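Local coordinates for protein ADP-ribosylation factor guanine nucleotide-exchange factor SEC7 (Saccharomyces cerevisiae, PDB 4OIY) that activates the small GTPase ARF1 at the trans-Golgi network through guanine nucleotide exchange, a reaction carried out by the Sec7 domain to which this chain corresponds, at residues Glu14-Phe19 against Ala45-Glu50; Gly60-Glu65 against Ile71-Ala76; Val126-Asp131 against Ile168-Asp173; Tyr134-Ser139 against Gln159-Asn164; Thr145-Ser150 against Gly181-Ile186. All blocks are in the same frame, centred on the assembly; numbering follows the deposited sequence. Where two conformers were deposited one is given.

Interaction 1: Glu14-Phe19 against Ala45-Glu50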
# COMPACT_ATOMS: atom_id res chain seq x y z
N GLU A 14 -1.63 -4.91 -24.92
CA GLU A 14 -1.67 -3.57 -25.50
C GLU A 14 -2.31 -2.56 -24.54
O GLU A 14 -1.79 -1.45 -24.38
CB GLU A 14 -2.41 -3.58 -26.84
CG GLU A 14 -1.62 -4.26 -27.95
CD GLU A 14 -2.41 -4.45 -29.24
OE1 GLU A 14 -3.65 -4.51 -29.20
OE2 GLU A 14 -1.77 -4.55 -30.32
N CYS A 15 -3.40 -2.95 -23.89
CA CYS A 15 -4.08 -2.08 -22.90
C CYS A 15 -3.21 -1.82 -21.67
O CYS A 15 -3.23 -0.72 -21.11
CB CYS A 15 -5.40 -2.71 -22.44
SG CYS A 15 -6.74 -2.69 -23.65
N ILE A 16 -2.46 -2.83 -21.25
CA ILE A 16 -1.54 -2.69 -20.12
C ILE A 16 -0.43 -1.70 -20.48
O ILE A 16 -0.02 -0.88 -19.65
CB ILE A 16 -0.97 -4.07 -19.70
CG1 ILE A 16 -2.08 -4.88 -19.01
CG2 ILE A 16 0.24 -3.92 -18.78
CD1 ILE A 16 -1.74 -6.33 -18.78
N ALA A 17 0.05 -1.76 -21.71
CA ALA A 17 1.05 -0.80 -22.17
C ALA A 17 0.50 0.63 -22.14
O ALA A 17 1.20 1.56 -21.72
CB ALA A 17 1.54 -1.15 -23.57
N ILE A 18 -0.75 0.80 -22.57
CA ILE A 18 -1.39 2.11 -22.53
C ILE A 18 -1.48 2.57 -21.07
O ILE A 18 -1.17 3.72 -20.77
CB ILE A 18 -2.79 2.09 -23.18
CG1 ILE A 18 -2.67 1.80 -24.68
CG2 ILE A 18 -3.50 3.43 -22.98
CD1 ILE A 18 -3.98 1.43 -25.33
N PHE A 19 -1.87 1.67 -20.18
CA PHE A 19 -1.99 2.03 -18.76
C PHE A 19 -0.65 2.48 -18.19
O PHE A 19 -0.58 3.47 -17.48
CB PHE A 19 -2.51 0.85 -17.92
CG PHE A 19 -2.60 1.16 -16.45
CD1 PHE A 19 -1.52 0.95 -15.61
CD2 PHE A 19 -3.75 1.71 -15.93
CE1 PHE A 19 -1.60 1.27 -14.26
CE2 PHE A 19 -3.84 2.03 -14.58
CZ PHE A 19 -2.76 1.81 -13.75
N ALA A 45 -10.41 -0.51 -9.21
CA ALA A 45 -9.58 -1.10 -8.15
C ALA A 45 -9.38 -2.60 -8.33
O ALA A 45 -8.27 -3.11 -8.20
CB ALA A 45 -10.19 -0.81 -6.78
N LYS A 46 -10.46 -3.32 -8.64
CA LYS A 46 -10.36 -4.76 -8.84
C LYS A 46 -9.44 -5.10 -10.02
O LYS A 46 -8.62 -6.02 -9.93
CB LYS A 46 -11.75 -5.36 -9.03
CG LYS A 46 -12.55 -5.46 -7.75
CD LYS A 46 -13.92 -6.09 -8.01
CE LYS A 46 -14.74 -6.21 -6.74
NZ LYS A 46 -14.29 -7.34 -5.89
N TRP A 47 -9.57 -4.35 -11.11
CA TRP A 47 -8.72 -4.56 -12.28
C TRP A 47 -7.23 -4.32 -11.95
O TRP A 47 -6.37 -5.10 -12.37
CB TRP A 47 -9.17 -3.68 -13.46
CG TRP A 47 -8.41 -3.98 -14.74
CD1 TRP A 47 -8.68 -4.97 -15.64
CD2 TRP A 47 -7.27 -3.28 -15.24
NE1 TRP A 47 -7.77 -4.93 -16.68
CE2 TRP A 47 -6.89 -3.91 -16.45
CE3 TRP A 47 -6.53 -2.19 -14.77
CZ2 TRP A 47 -5.80 -3.47 -17.20
CZ3 TRP A 47 -5.45 -1.75 -15.53
CH2 TRP A 47 -5.10 -2.39 -16.73
N LEU A 48 -6.94 -3.27 -11.19
CA LEU A 48 -5.56 -3.02 -10.76
C LEU A 48 -4.97 -4.21 -10.00
O LEU A 48 -3.83 -4.60 -10.24
CB LEU A 48 -5.48 -1.75 -9.89
CG LEU A 48 -5.84 -0.42 -10.59
CD1 LEU A 48 -5.82 0.74 -9.61
CD2 LEU A 48 -4.93 -0.15 -11.77
N LEU A 49 -5.77 -4.81 -9.12
CA LEU A 49 -5.28 -5.91 -8.27
C LEU A 49 -5.25 -7.27 -8.96
O LEU A 49 -4.44 -8.13 -8.60
CB LEU A 49 -6.13 -6.00 -7.00
CG LEU A 49 -5.83 -4.88 -5.99
CD1 LEU A 49 -6.94 -4.76 -4.96
CD2 LEU A 49 -4.49 -5.10 -5.31
N GLU A 50 -6.11 -7.46 -9.95
CA GLU A 50 -6.24 -8.76 -10.62
C GLU A 50 -5.27 -8.90 -11.80
O GLU A 50 -4.91 -10.02 -12.18
CB GLU A 50 -7.69 -8.95 -11.12
CG GLU A 50 -8.67 -9.56 -10.13
CD GLU A 50 -8.65 -8.95 -8.73
OE1 GLU A 50 -9.60 -8.22 -8.39
OE2 GLU A 50 -7.69 -9.23 -7.96

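Interaction 2: Gly60-Glu65 against Ile71-Ala76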
# COMPACT_ATOMS: atom_id res chain seq x y z
N GLY A 60 0.87 3.23 -8.34
CA GLY A 60 0.94 4.05 -7.14
C GLY A 60 0.69 5.51 -7.45
O GLY A 60 -0.01 6.21 -6.70
N ASP A 61 1.25 6.00 -8.54
CA ASP A 61 1.06 7.39 -8.93
C ASP A 61 -0.40 7.65 -9.29
O ASP A 61 -0.94 8.70 -8.96
CB ASP A 61 2.01 7.76 -10.07
CG ASP A 61 3.44 8.02 -9.59
OD1 ASP A 61 3.77 7.76 -8.42
OD2 ASP A 61 4.24 8.52 -10.40
N TYR A 62 -1.05 6.69 -9.94
CA TYR A 62 -2.45 6.79 -10.32
C TYR A 62 -3.34 6.83 -9.08
O TYR A 62 -4.22 7.68 -8.96
CB TYR A 62 -2.82 5.61 -11.22
CG TYR A 62 -4.25 5.54 -11.69
CD1 TYR A 62 -4.83 6.58 -12.39
CD2 TYR A 62 -5.02 4.40 -11.46
CE1 TYR A 62 -6.13 6.50 -12.85
CE2 TYR A 62 -6.32 4.31 -11.91
CZ TYR A 62 -6.87 5.36 -12.60
OH TYR A 62 -8.17 5.26 -13.06
N LEU A 63 -3.10 5.93 -8.14
CA LEU A 63 -3.86 5.89 -6.90
C LEU A 63 -3.60 7.11 -6.02
O LEU A 63 -4.45 7.48 -5.21
CB LEU A 63 -3.53 4.63 -6.10
CG LEU A 63 -3.91 3.29 -6.74
CD1 LEU A 63 -3.43 2.18 -5.83
CD2 LEU A 63 -5.41 3.20 -7.00
N GLY A 64 -2.42 7.71 -6.19
CA GLY A 64 -1.99 8.83 -5.37
C GLY A 64 -2.40 10.20 -5.87
O GLY A 64 -2.15 11.18 -5.17
N GLU A 65 -3.00 10.29 -7.06
CA GLU A 65 -3.34 11.59 -7.64
C GLU A 65 -4.23 12.37 -6.68
O GLU A 65 -5.14 11.80 -6.06
CB GLU A 65 -4.07 11.44 -8.99
CG GLU A 65 -3.29 10.76 -10.11
CD GLU A 65 -2.18 11.60 -10.72
OE1 GLU A 65 -2.09 12.82 -10.44
OE2 GLU A 65 -1.38 11.03 -11.50
N ILE A 71 -8.80 9.45 -5.53
CA ILE A 71 -8.88 9.15 -4.10
C ILE A 71 -9.92 8.05 -3.86
O ILE A 71 -9.69 7.13 -3.10
CB ILE A 71 -9.17 10.42 -3.25
CG1 ILE A 71 -7.96 11.37 -3.30
CG2 ILE A 71 -9.49 10.05 -1.81
CD1 ILE A 71 -8.20 12.73 -2.70
N ALA A 72 -11.06 8.16 -4.54
CA ALA A 72 -12.12 7.15 -4.43
C ALA A 72 -11.66 5.78 -4.91
O ALA A 72 -11.95 4.76 -4.27
CB ALA A 72 -13.36 7.61 -5.19
N ILE A 73 -10.90 5.75 -6.01
CA ILE A 73 -10.34 4.50 -6.53
C ILE A 73 -9.36 3.92 -5.51
O ILE A 73 -9.34 2.71 -5.28
CB ILE A 73 -9.64 4.70 -7.90
CG1 ILE A 73 -10.66 5.08 -8.97
CG2 ILE A 73 -8.89 3.44 -8.33
CD1 ILE A 73 -10.06 5.74 -10.20
N MET A 74 -8.52 4.77 -4.93
CA MET A 74 -7.56 4.31 -3.93
C MET A 74 -8.28 3.74 -2.71
O MET A 74 -7.86 2.73 -2.18
CB MET A 74 -6.62 5.45 -3.53
CG MET A 74 -5.50 5.02 -2.59
SD MET A 74 -5.95 5.15 -0.85
CE MET A 74 -5.67 6.91 -0.65
N HIS A 75 -9.36 4.38 -2.28
CA HIS A 75 -10.11 3.85 -1.15
C HIS A 75 -10.68 2.46 -1.47
O HIS A 75 -10.61 1.54 -0.65
CB HIS A 75 -11.19 4.82 -0.71
CG HIS A 75 -10.63 6.04 -0.03
ND1 HIS A 75 -11.39 7.16 0.22
CD2 HIS A 75 -9.39 6.32 0.42
CE1 HIS A 75 -10.65 8.07 0.82
NE2 HIS A 75 -9.43 7.59 0.96
N ALA A 76 -11.22 2.32 -2.68
CA ALA A 76 -11.72 1.02 -3.14
C ALA A 76 -10.59 -0.02 -3.22
O ALA A 76 -10.80 -1.18 -2.91
CB ALA A 76 -12.39 1.15 -4.50

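Interaction 3: Val126-Asp131 against Ile168-Asp173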
# COMPACT_ATOMS: atom_id res chain seq x y z
N VAL A 126 -7.44 -4.87 18.47
CA VAL A 126 -5.98 -4.81 18.46
C VAL A 126 -5.58 -3.44 18.98
O VAL A 126 -4.87 -3.33 19.98
CB VAL A 126 -5.39 -5.05 17.05
CG1 VAL A 126 -3.88 -4.82 17.06
CG2 VAL A 126 -5.69 -6.46 16.59
N PHE A 127 -6.05 -2.40 18.29
CA PHE A 127 -5.84 -1.03 18.71
C PHE A 127 -7.20 -0.38 18.93
O PHE A 127 -8.15 -0.66 18.20
CB PHE A 127 -5.10 -0.23 17.64
CG PHE A 127 -3.79 -0.83 17.22
CD1 PHE A 127 -2.73 -0.94 18.11
CD2 PHE A 127 -3.61 -1.28 15.91
CE1 PHE A 127 -1.52 -1.49 17.72
CE2 PHE A 127 -2.40 -1.83 15.51
CZ PHE A 127 -1.36 -1.93 16.42
N SER A 128 -7.28 0.50 19.91
CA SER A 128 -8.51 1.25 20.18
C SER A 128 -8.77 2.34 19.14
O SER A 128 -9.93 2.72 18.91
CB SER A 128 -8.44 1.86 21.58
OG SER A 128 -7.26 2.64 21.73
N LYS A 129 -7.71 2.84 18.51
CA LYS A 129 -7.80 3.97 17.58
C LYS A 129 -7.03 3.69 16.31
O LYS A 129 -5.93 3.13 16.36
CB LYS A 129 -7.23 5.24 18.23
CG LYS A 129 -7.78 5.58 19.60
CD LYS A 129 -9.21 6.07 19.54
CE LYS A 129 -9.68 6.51 20.91
NZ LYS A 129 -11.02 7.16 20.86
N ALA A 130 -7.58 4.09 15.17
CA ALA A 130 -6.86 4.03 13.91
C ALA A 130 -5.57 4.85 13.92
O ALA A 130 -4.60 4.50 13.26
CB ALA A 130 -7.76 4.47 12.76
N ASP A 131 -5.54 5.94 14.69
CA ASP A 131 -4.36 6.81 14.74
C ASP A 131 -3.14 6.03 15.22
O ASP A 131 -2.03 6.28 14.80
CB ASP A 131 -4.62 8.02 15.66
CG ASP A 131 -3.68 9.18 15.40
OD1 ASP A 131 -3.21 9.34 14.26
OD2 ASP A 131 -3.43 9.97 16.34
N ILE A 168 1.96 6.07 21.78
CA ILE A 168 1.07 6.04 20.61
C ILE A 168 -0.26 5.32 20.83
O ILE A 168 -1.17 5.47 20.01
CB ILE A 168 1.76 5.49 19.33
CG1 ILE A 168 2.06 3.99 19.43
CG2 ILE A 168 3.00 6.31 19.02
CD1 ILE A 168 2.40 3.36 18.09
N ASP A 169 -0.39 4.57 21.92
CA ASP A 169 -1.64 3.86 22.21
C ASP A 169 -2.55 4.74 23.07
O ASP A 169 -2.63 4.56 24.28
CB ASP A 169 -1.36 2.52 22.90
CG ASP A 169 -2.63 1.71 23.12
OD1 ASP A 169 -3.61 1.88 22.36
OD2 ASP A 169 -2.65 0.90 24.07
N ASN A 170 -3.20 5.70 22.43
CA ASN A 170 -4.10 6.63 23.12
C ASN A 170 -3.40 7.37 24.27
O ASN A 170 -4.00 7.65 25.31
CB ASN A 170 -5.36 5.90 23.59
CG ASN A 170 -6.63 6.74 23.45
OD1 ASN A 170 -6.67 7.72 22.71
ND2 ASN A 170 -7.67 6.34 24.16
N GLY A 171 -2.12 7.68 24.08
CA GLY A 171 -1.36 8.44 25.07
C GLY A 171 -0.57 7.58 26.03
O GLY A 171 0.03 8.09 26.98
N ARG A 172 -0.57 6.27 25.80
CA ARG A 172 0.22 5.33 26.58
C ARG A 172 1.14 4.53 25.66
O ARG A 172 0.90 4.43 24.46
CB ARG A 172 -0.70 4.36 27.34
CG ARG A 172 -1.54 5.00 28.44
CD ARG A 172 -0.76 5.21 29.72
NE ARG A 172 -1.57 5.85 30.77
CZ ARG A 172 -1.83 7.16 30.84
NH1 ARG A 172 -1.36 8.00 29.93
NH2 ARG A 172 -2.58 7.63 31.83
N ASP A 173 2.20 3.98 26.23
CA ASP A 173 3.08 3.09 25.47
C ASP A 173 2.37 1.78 25.17
O ASP A 173 1.55 1.31 25.97
CB ASP A 173 4.36 2.78 26.26
CG ASP A 173 5.26 3.99 26.45
OD1 ASP A 173 5.04 5.04 25.82
OD2 ASP A 173 6.22 3.88 27.25
O HOH W 1 -5.12 2.81 20.14
O HOH W 2 -5.51 -0.30 22.04

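Interaction 4: Tyr134-Ser139 against Gln159-Asn164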
# COMPACT_ATOMS: atom_id res chain seq x y z
N TYR A 134 -1.99 4.04 12.27
CA TYR A 134 -1.46 5.02 11.34
C TYR A 134 -0.01 5.38 11.67
O TYR A 134 0.87 5.22 10.85
CB TYR A 134 -2.34 6.28 11.35
CG TYR A 134 -1.87 7.46 10.52
CD1 TYR A 134 -1.95 7.45 9.14
CD2 TYR A 134 -1.43 8.63 11.14
CE1 TYR A 134 -1.56 8.55 8.39
CE2 TYR A 134 -1.03 9.72 10.40
CZ TYR A 134 -1.10 9.68 9.03
OH TYR A 134 -0.71 10.79 8.29
N VAL A 135 0.23 5.85 12.89
CA VAL A 135 1.60 6.26 13.25
C VAL A 135 2.56 5.08 13.32
O VAL A 135 3.73 5.20 12.95
CB VAL A 135 1.68 7.09 14.54
CG1 VAL A 135 0.84 8.36 14.41
CG2 VAL A 135 1.29 6.28 15.76
N LEU A 136 2.06 3.93 13.78
CA LEU A 136 2.90 2.74 13.87
C LEU A 136 3.36 2.31 12.49
O LEU A 136 4.49 1.86 12.33
CB LEU A 136 2.14 1.61 14.57
CG LEU A 136 2.89 0.29 14.76
CD1 LEU A 136 4.21 0.53 15.48
CD2 LEU A 136 2.03 -0.68 15.54
N SER A 137 2.50 2.48 11.48
CA SER A 137 2.85 2.10 10.12
C SER A 137 4.06 2.88 9.60
O SER A 137 4.92 2.31 8.94
CB SER A 137 1.65 2.28 9.18
OG SER A 137 0.62 1.39 9.55
N TYR A 138 4.15 4.17 9.90
CA TYR A 138 5.33 4.95 9.50
C TYR A 138 6.59 4.48 10.21
O TYR A 138 7.66 4.41 9.61
CB TYR A 138 5.14 6.45 9.76
CG TYR A 138 4.19 7.07 8.79
CD1 TYR A 138 4.64 7.57 7.57
CD2 TYR A 138 2.84 7.14 9.08
CE1 TYR A 138 3.75 8.12 6.67
CE2 TYR A 138 1.95 7.71 8.19
CZ TYR A 138 2.42 8.19 6.98
OH TYR A 138 1.53 8.74 6.10
N SER A 139 6.46 4.14 11.49
CA SER A 139 7.60 3.65 12.24
C SER A 139 8.09 2.31 11.68
O SER A 139 9.29 2.05 11.64
CB SER A 139 7.24 3.51 13.72
OG SER A 139 8.34 3.08 14.47
N GLN A 159 15.76 -0.95 20.85
CA GLN A 159 15.55 0.14 21.80
C GLN A 159 15.05 1.41 21.12
O GLN A 159 14.09 2.04 21.58
CB GLN A 159 16.82 0.42 22.62
CG GLN A 159 16.67 1.58 23.60
CD GLN A 159 15.58 1.37 24.64
OE1 GLN A 159 15.25 0.24 24.98
NE2 GLN A 159 15.02 2.46 25.14
N GLU A 160 15.67 1.78 20.01
CA GLU A 160 15.27 2.97 19.27
C GLU A 160 13.86 2.85 18.70
O GLU A 160 13.10 3.82 18.72
CB GLU A 160 16.28 3.27 18.16
CG GLU A 160 17.55 3.90 18.70
CD GLU A 160 18.71 3.87 17.72
OE1 GLU A 160 18.63 3.16 16.69
OE2 GLU A 160 19.71 4.56 17.99
N PHE A 161 13.51 1.66 18.23
CA PHE A 161 12.16 1.40 17.71
C PHE A 161 11.11 1.58 18.82
O PHE A 161 10.06 2.18 18.60
CB PHE A 161 12.11 0.01 17.09
CG PHE A 161 10.76 -0.36 16.55
CD1 PHE A 161 10.23 0.33 15.46
CD2 PHE A 161 10.04 -1.38 17.11
CE1 PHE A 161 8.99 -0.01 14.95
CE2 PHE A 161 8.80 -1.72 16.62
CZ PHE A 161 8.27 -1.03 15.54
N LEU A 162 11.40 1.07 20.02
CA LEU A 162 10.53 1.28 21.18
C LEU A 162 10.36 2.76 21.48
O LEU A 162 9.25 3.24 21.69
CB LEU A 162 11.07 0.55 22.41
CG LEU A 162 11.23 -0.96 22.28
CD1 LEU A 162 11.89 -1.49 23.55
CD2 LEU A 162 9.91 -1.67 22.02
N GLU A 163 11.47 3.49 21.49
CA GLU A 163 11.43 4.93 21.78
C GLU A 163 10.57 5.70 20.77
O GLU A 163 9.80 6.60 21.14
CB GLU A 163 12.83 5.52 21.80
CG GLU A 163 13.67 5.05 22.98
CD GLU A 163 15.13 5.44 22.86
OE1 GLU A 163 15.45 6.30 22.01
OE2 GLU A 163 15.95 4.87 23.60
N ASN A 164 10.69 5.33 19.50
CA ASN A 164 9.99 6.00 18.41
C ASN A 164 8.47 5.86 18.50
O ASN A 164 7.74 6.64 17.89
CB ASN A 164 10.50 5.48 17.06
CG ASN A 164 11.90 5.97 16.74
OD1 ASN A 164 12.42 6.89 17.38
ND2 ASN A 164 12.51 5.37 15.72

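Interaction 5: Thr145-Ser150 against Gly181-Ile186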
# COMPACT_ATOMS: atom_id res chain seq x y z
N THR A 145 13.28 0.18 6.25
CA THR A 145 14.34 0.85 5.51
C THR A 145 15.68 0.76 6.24
O THR A 145 16.68 0.35 5.66
CB THR A 145 13.98 2.32 5.26
OG1 THR A 145 12.83 2.40 4.40
CG2 THR A 145 15.12 3.07 4.61
N ASP A 146 15.70 1.10 7.53
CA ASP A 146 16.96 1.16 8.27
C ASP A 146 17.57 -0.22 8.49
O ASP A 146 18.79 -0.33 8.60
CB ASP A 146 16.81 1.90 9.60
CG ASP A 146 16.61 3.41 9.42
OD1 ASP A 146 16.61 3.89 8.26
OD2 ASP A 146 16.46 4.10 10.44
N LEU A 147 16.76 -1.26 8.56
CA LEU A 147 17.30 -2.61 8.71
C LEU A 147 17.80 -3.19 7.39
O LEU A 147 18.81 -3.91 7.38
CB LEU A 147 16.28 -3.55 9.35
CG LEU A 147 15.99 -3.31 10.83
CD1 LEU A 147 15.05 -4.39 11.35
CD2 LEU A 147 17.26 -3.28 11.67
N HIS A 148 17.12 -2.88 6.28
CA HIS A 148 17.35 -3.60 5.02
C HIS A 148 17.86 -2.78 3.83
O HIS A 148 18.48 -3.35 2.93
CB HIS A 148 16.05 -4.29 4.60
CG HIS A 148 15.63 -5.37 5.54
ND1 HIS A 148 14.52 -5.27 6.36
CD2 HIS A 148 16.18 -6.58 5.81
CE1 HIS A 148 14.41 -6.36 7.09
NE2 HIS A 148 15.40 -7.18 6.77
N SER A 149 17.60 -1.47 3.81
CA SER A 149 17.83 -0.66 2.60
C SER A 149 18.87 0.44 2.77
O SER A 149 19.66 0.69 1.84
CB SER A 149 16.52 -0.01 2.16
OG SER A 149 15.53 -0.97 1.88
N SER A 150 18.86 1.10 3.92
CA SER A 150 19.56 2.38 4.07
C SER A 150 21.06 2.27 3.85
O SER A 150 21.71 1.35 4.35
CB SER A 150 19.30 2.99 5.45
OG SER A 150 19.90 4.27 5.56
N GLY A 181 7.87 -8.08 18.99
CA GLY A 181 7.34 -9.01 18.01
C GLY A 181 7.32 -8.42 16.61
O GLY A 181 7.79 -9.03 15.67
N LEU A 182 6.80 -7.21 16.49
CA LEU A 182 6.74 -6.55 15.19
C LEU A 182 8.14 -6.26 14.64
O LEU A 182 8.39 -6.44 13.45
CB LEU A 182 5.93 -5.26 15.25
CG LEU A 182 4.46 -5.38 15.70
CD1 LEU A 182 3.80 -4.01 15.66
CD2 LEU A 182 3.72 -6.38 14.83
N PHE A 183 9.03 -5.79 15.51
CA PHE A 183 10.43 -5.56 15.15
C PHE A 183 11.03 -6.80 14.50
O PHE A 183 11.63 -6.74 13.42
CB PHE A 183 11.23 -5.17 16.39
CG PHE A 183 12.68 -4.92 16.11
CD1 PHE A 183 13.58 -5.97 16.09
CD2 PHE A 183 13.15 -3.63 15.91
CE1 PHE A 183 14.93 -5.74 15.84
CE2 PHE A 183 14.50 -3.40 15.68
CZ PHE A 183 15.38 -4.46 15.64
N ASN A 184 10.85 -7.95 15.15
CA ASN A 184 11.41 -9.20 14.63
C ASN A 184 10.77 -9.64 13.32
O ASN A 184 11.45 -10.16 12.44
CB ASN A 184 11.32 -10.30 15.69
CG ASN A 184 12.25 -10.07 16.86
OD1 ASN A 184 13.24 -9.35 16.74
ND2 ASN A 184 11.95 -10.68 18.00
N GLU A 185 9.47 -9.40 13.16
CA GLU A 185 8.80 -9.69 11.90
C GLU A 185 9.45 -8.92 10.75
O GLU A 185 9.73 -9.49 9.69
CB GLU A 185 7.31 -9.35 11.97
CG GLU A 185 6.52 -10.32 12.85
CD GLU A 185 5.02 -10.16 12.72
OE1 GLU A 185 4.54 -9.94 11.59
OE2 GLU A 185 4.31 -10.28 13.74
N ILE A 186 9.72 -7.63 10.97
CA ILE A 186 10.38 -6.81 9.96
C ILE A 186 11.81 -7.28 9.75
O ILE A 186 12.24 -7.44 8.61
CB ILE A 186 10.36 -5.32 10.34
CG1 ILE A 186 8.93 -4.77 10.32
CG2 ILE A 186 11.27 -4.51 9.40
CD1 ILE A 186 8.34 -4.55 8.94

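Interaction 1: Glu14-Phe19 against Ala45-Glu50
F19 and W47 both hold CG opposite the backbone N (chi1 178° and -173°), which sends each ring out from its helix into the space between 14-19 and 45-50. That reach is needed, because the two short axes come no closer than 13.3 Å and the backbones do not touch. The two side chains run past one another in opposite senses and meet as an edge-to-face (T-shaped) pair: the six-membered ring of W47 presents its edge over one face of the F19 ring, with centroids 5.6 Å apart and planes at 62°. The closest atoms of the pair are W47 CZ3 and F19 CD2, at 3.9 Å. At the far end of the phenyl ring, L48 CD2 sits 3.5 Å from F19 CZ, its side chain crossing that of F19 at roughly a right angle. I16 CG1 adds a looser contact, 4.4 Å from W47 CZ2. An alanine in place of F19 would remove the ring and would probably leave the W47 edge without its aromatic face and open a gap beside L48 CD2. Helix 23-32 contributes A26 against F19 and L30 against W47, while V59 of helix 56-64 also touches F19. Helices 11-21 and 41-50 are thus joined by an aromatic and leucine core within the N-terminal half of the all-helical Sec7 domain.

Interaction 2: Gly60-Glu65 against Ile71-Ala76
L63 and M74 mark the close side of this contact, where the CA atoms of the two residues come within 5.0 Å of each other. M74 lays CB only 3.4 Å from the carbonyl O of L63, and its CG is 4.0 Å from L63 CB; beyond that the methionine chain bends at chi2 and chi3, carrying its end away from 60-65. L63 reaches over with CD2, which lies 3.7 Å from I73 CG2, the two side chains crossing at about a right angle. The other isoleucine branch ends in CD1, 3.5 Å from Y62 OH, a contact of a methyl with the phenol end approached obliquely to the ring. These are two consecutive helices of the all-helical Sec7 domain, 56-64 and 68-79, joined by a short link; the short segments run at 116° with axes 8.6 Å apart. F111 of helix 105-122 touches both L63 and M74, and I44 of helix 41-50 touches both Y62 and I73, so neighbouring helices close over the apolar part. The rim is looser: E65, past the helix, offers its carbonyl O 4.0 Å from I71 CG1; the residue is partly exposed, and the end of its side chain leads away from 71-76.

Interaction 3: Val126-Asp131 against Ile168-Asp173
S128 and K129 both point the first bond of their side chains toward the loop 168-173, but they meet it in different ways. S128 carries OG in the crowded position between its backbone N and carbonyl carbon (chi1 54°), facing the D169 carboxylate across a gap of 3.8 Å from S128 OG to D169 OD1, too wide for a direct hydrogen bond. Two waters fill it. Water 1 is hydrogen-bonded to S128 OG at 2.7 Å and donates to D169 OD1 at 2.8 Å, with a weak bond from K129 N besides. Water 2 accepts from S128 N at 2.9 Å and donates to the same D169 OD1, also at 2.9 Å. D169 arrives here because its CG lies opposite the backbone N (chi1 -175°), bringing the carboxylate closer to S128 than its first bond would suggest. K129 and N170 run at a slant to one another, the lysine's aliphatic CE lying 3.7 Å from N170 OD1, so its methylenes pack against the amide. D169 to R172 forms a type I' beta turn, with R172 N bonded to D169 O and D169 N to R172 O. I168 O is held by T132 OG1 of helix 130-148. The chemistry implies a hydrated surface seam rather than a packed interface: the hydrogen bonding across it runs through water, and a single carboxylate oxygen, D169 OD1, accepts from both waters.

Interaction 4: Tyr134-Ser139 against Gln159-Asn164
S139 and F161 meet through side chains that both stand opposite their backbone N atoms. At chi1 -178°, S139 holds OG out toward helix 158-164; F161, with the same first torsion, swings its ring back across the gap so that CE1 lies 3.2 Å from S139 OG. The neighbouring ring atom F161 CD1 is 3.5 Å from the same oxygen, which approaches the ring obliquely. L136 adds the apolar side of the contact. It shares that first torsion but turns at chi2 (54°), which places CD1 4.3 Å from F161 CZ. N164, by contrast, has CG folded beside its own backbone N and offers only its root, with CB 4.1 Å from S139 OG. The segments run nearly antiparallel, at 152° with axes 10.9 Å apart, so the ring and the serine must span most of the distance. Within 159-164, Q159 NE2 donates to the anti lone pair of E163 OE2 at 3.0 Å, a bond lying close to the Q159 amide plane. L140 and L143, further along helix 130-148, also touch F161, and L179 and L182 of helix 176-188 touch L136. The hydroxyl of S139 is hydrogen-bonded to N165 ND2, an amide that also bonds F161 O; the chemistry thus implies that a buried polar atom set close to an aromatic ring is satisfied just beyond the helix 158-164 segment, tying that stretch to helix 130-148.

Interaction 5: Thr145-Ser150 against Gly181-Ile186
L147 and I186 supply the apolar half of this contact between the end of helix 130-148 and helix 176-188. L147 CD1 stands 4.3 Å from I186 CG2 and likewise 4.3 Å from F183 CZ, so one methyl serves both partners, reaching the phenyl ring obliquely. F183 comes within range because its CG is opposite the backbone N (chi1 179°). The spacing indicates modest van der Waals packing; L143, a turn earlier on helix 130-148, touches both F183 and I186 and extends the same apolar strip. V89 of helix 88-96 also lies against I186.

The polar part centres on H148. Its NE2 is hydrogen-bonded to A187 O, while ND1 makes a weak bond to N144 O. An alanine at H148 would lack the imidazole and would probably leave A187 O without this mate, removing the polar link between the two helices while the L147 packing remains. Backbone bonds shape the turn that follows: T145 O accepts from both S149 N and S150 N, at 2.8 and 2.9 Å. The chemistry implies a mixed junction, in which modest apolar packing accompanies one side-chain-to-backbone hydrogen bond: NE2 links the two helices, while the weak ND1 bond stays within helix 130-148 and helps to orient the ring.

The five contacts fall into two groups. Interactions 1 and 2, with centres 14 Å apart, share apolar packing: L48 CD1 is 3.6 Å from L63 CD2 and F19 CE2 is 4.1 Å from Y62 CD2. Interactions 3, 4 and 5 all use helix 130-148. Interaction 4 touches 3 through V135 CG2 and I168 CG2 (3.7 Å), and touches 5 through L136 CD2 and L182 CD1 (3.8 Å), whereas 3 and 5 stay about 6 Å apart at their nearest atoms. Between the groups, interactions 2 and 4 are about 10 Å apart at nearest atoms. All lie away from D121, the residue seen to bind magnesium.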